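Local coordinates for aldehyde dehydrogenase family protein (PDB 6X9L) that oxidises long-chain aliphatic aldehydes such as octanal, with NAD+ as the electron acceptor, at residues A[73-78]-A[133-138]. The protein carries 1 engineered substitution. Numbering follows the deposited sequence.
Sequences TSPEVR and YRFQTV
Phe135 reaches from the base of the protruding beta-hairpin of this aldehyde dehydrogenase to the N-terminal end of helix 75-91, where its ring meets Pro75 and Arg78. In this family such an arm is the oligomerisation element, though the other subunit does not touch these two segments; strand 136-138 runs antiparallel to strand 143-155, which also pairs with 477-483. The link between the segments is slight, about 100 Å² counting both sides, with no hydrogen bond across it. Its apolar half is a meeting of Pro75 CG with Phe135 CE2 at 3.5 Å, and Pro75 CB lies 3.9 Å from the same Phe135 CE2. The two side chains run past each other in opposite directions, and the pyrrolidine reaches the ring obliquely. Leu130 touches both residues. Farther round the ring, Arg78 NH2 stands 3.8 Å from Phe135 CZ; with the guanidinium and ring planes 78° apart, the groups are far from a parallel stack. With CG anti to its carbonyl carbon (chi1 -69°), Phe135 points its ring at the helix start; Tyr133 CD1 lies 3.7 Å above one face of that ring, over its centre. The guanidinium also has polar partners: NH2 bonds to Ala174 O, while NH1 makes a weak bond to Thr73 O. Helix 75-91 itself begins with an N-cap, in which Val77 N donates to Ser74 OG over 3.1 Å at an N-H...O angle of 150°.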
loop_
_atom_site.group_PDB
_atom_site.type_symbol
_atom_site.label_atom_id
_atom_site.label_comp_id
_atom_site.label_asym_id
_atom_site.label_seq_id
_atom_site.Cartn_x
_atom_site.Cartn_y
_atom_site.Cartn_z
ATOM N N THR A 73 -19.975 15.842 -5.073
ATOM C CA THR A 73 -19.980 17.224 -4.613
ATOM C C THR A 73 -18.636 17.873 -4.934
ATOM O O THR A 73 -17.576 17.257 -4.787
ATOM C CB THR A 73 -20.280 17.299 -3.114
ATOM O OG1 THR A 73 -21.561 16.708 -2.844
ATOM C CG2 THR A 73 -20.251 18.740 -2.617
ATOM N N SER A 74 -18.693 19.119 -5.387
ATOM C CA SER A 74 -17.507 19.792 -5.885
ATOM C C SER A 74 -16.465 19.951 -4.779
ATOM O O SER A 74 -16.807 20.186 -3.615
ATOM C CB SER A 74 -17.876 21.162 -6.417
ATOM O OG SER A 74 -18.259 21.962 -5.316
ATOM N N PRO A 75 -15.182 19.855 -5.120
ATOM C CA PRO A 75 -14.145 20.131 -4.116
ATOM C C PRO A 75 -14.386 21.413 -3.340
ATOM O O PRO A 75 -14.263 21.413 -2.110
ATOM C CB PRO A 75 -12.867 20.185 -4.961
ATOM C CG PRO A 75 -13.135 19.249 -6.074
ATOM C CD PRO A 75 -14.611 19.350 -6.379
ATOM N N GLU A 76 -14.733 22.511 -4.018
ATOM C CA GLU A 76 -14.985 23.759 -3.303
ATOM C C GLU A 76 -16.042 23.563 -2.227
ATOM O O GLU A 76 -15.883 24.036 -1.097
ATOM C CB GLU A 76 -15.409 24.871 -4.275
ATOM C CG GLU A 76 -14.907 24.700 -5.706
ATOM C CD GLU A 76 -13.389 24.528 -5.812
ATOM O OE1 GLU A 76 -12.704 24.456 -4.767
ATOM O OE2 GLU A 76 -12.871 24.459 -6.948
ATOM N N VAL A 77 -17.116 22.841 -2.550
ATOM C CA VAL A 77 -18.215 22.706 -1.603
ATOM C C VAL A 77 -17.843 21.745 -0.476
ATOM O O VAL A 77 -18.131 22.006 0.699
ATOM C CB VAL A 77 -19.498 22.277 -2.337
ATOM C CG1 VAL A 77 -20.493 21.751 -1.348
ATOM C CG2 VAL A 77 -20.086 23.466 -3.101
ATOM N N ARG A 78 -17.193 20.627 -0.800
ATOM C CA ARG A 78 -16.663 19.781 0.270
ATOM C C ARG A 78 -15.771 20.590 1.209
ATOM O O ARG A 78 -15.908 20.500 2.433
ATOM C CB ARG A 78 -15.899 18.590 -0.313
ATOM C CG ARG A 78 -16.704 17.771 -1.313
ATOM C CD ARG A 78 -16.239 16.307 -1.353
ATOM N NE ARG A 78 -14.849 16.165 -1.778
ATOM C CZ ARG A 78 -14.468 15.913 -3.030
ATOM N NH1 ARG A 78 -15.385 15.765 -3.981
ATOM N NH2 ARG A 78 -13.174 15.799 -3.331
ATOM N N TYR A 133 -5.487 21.519 -5.149
ATOM C CA TYR A 133 -5.227 20.173 -5.628
ATOM C C TYR A 133 -5.798 19.962 -7.026
ATOM O O TYR A 133 -6.968 20.261 -7.289
ATOM C CB TYR A 133 -5.813 19.147 -4.657
ATOM C CG TYR A 133 -5.308 17.767 -4.971
ATOM C CD1 TYR A 133 -5.935 16.990 -5.932
ATOM C CD2 TYR A 133 -4.159 17.259 -4.352
ATOM C CE1 TYR A 133 -5.456 15.746 -6.251
ATOM C CE2 TYR A 133 -3.675 16.019 -4.665
ATOM C CZ TYR A 133 -4.329 15.269 -5.621
ATOM O OH TYR A 133 -3.885 14.021 -5.960
ATOM N N ARG A 134 -4.977 19.417 -7.918
ATOM C CA ARG A 134 -5.385 19.148 -9.293
ATOM C C ARG A 134 -5.836 17.694 -9.372
ATOM O O ARG A 134 -5.006 16.778 -9.320
ATOM C CB ARG A 134 -4.242 19.426 -10.271
ATOM C CG ARG A 134 -3.689 20.851 -10.240
ATOM C CD ARG A 134 -4.416 21.787 -11.199
ATOM N NE ARG A 134 -3.885 21.731 -12.565
ATOM C CZ ARG A 134 -4.555 21.262 -13.616
ATOM N NH1 ARG A 134 -5.796 20.807 -13.475
ATOM N NH2 ARG A 134 -3.986 21.252 -14.817
ATOM N N PHE A 135 -7.145 17.477 -9.499
ATOM C CA PHE A 135 -7.635 16.109 -9.586
ATOM C C PHE A 135 -7.415 15.507 -10.967
ATOM O O PHE A 135 -7.291 14.283 -11.085
ATOM C CB PHE A 135 -9.117 16.041 -9.203
ATOM C CG PHE A 135 -9.381 16.317 -7.745
ATOM C CD1 PHE A 135 -9.314 15.305 -6.816
ATOM C CD2 PHE A 135 -9.705 17.591 -7.304
ATOM C CE1 PHE A 135 -9.566 15.552 -5.467
ATOM C CE2 PHE A 135 -9.960 17.836 -5.967
ATOM C CZ PHE A 135 -9.887 16.817 -5.050
ATOM N N GLN A 136 -7.330 16.337 -12.000
ATOM C CA GLN A 136 -7.002 15.890 -13.342
ATOM C C GLN A 136 -5.737 16.577 -13.836
ATOM O O GLN A 136 -5.492 17.749 -13.537
ATOM C CB GLN A 136 -8.135 16.175 -14.312
ATOM C CG GLN A 136 -7.817 15.794 -15.731
ATOM C CD GLN A 136 -8.879 16.263 -16.675
ATOM O OE1 GLN A 136 -9.631 15.462 -17.246
ATOM N NE2 GLN A 136 -8.962 17.578 -16.852
ATOM N N THR A 137 -4.950 15.831 -14.605
ATOM C CA THR A 137 -3.710 16.294 -15.225
ATOM C C THR A 137 -3.659 15.727 -16.634
ATOM O O THR A 137 -4.106 14.600 -16.869
ATOM C CB THR A 137 -2.484 15.834 -14.434
ATOM O OG1 THR A 137 -2.532 16.404 -13.130
ATOM C CG2 THR A 137 -1.204 16.260 -15.105
ATOM N N VAL A 138 -3.120 16.493 -17.572
ATOM C CA VAL A 138 -3.108 16.086 -18.967
ATOM C C VAL A 138 -1.664 16.128 -19.446
ATOM O O VAL A 138 -1.045 17.199 -19.479
ATOM C CB VAL A 138 -4.026 16.971 -19.819
ATOM C CG1 VAL A 138 -3.996 16.548 -21.267
ATOM C CG2 VAL A 138 -5.452 16.909 -19.253
#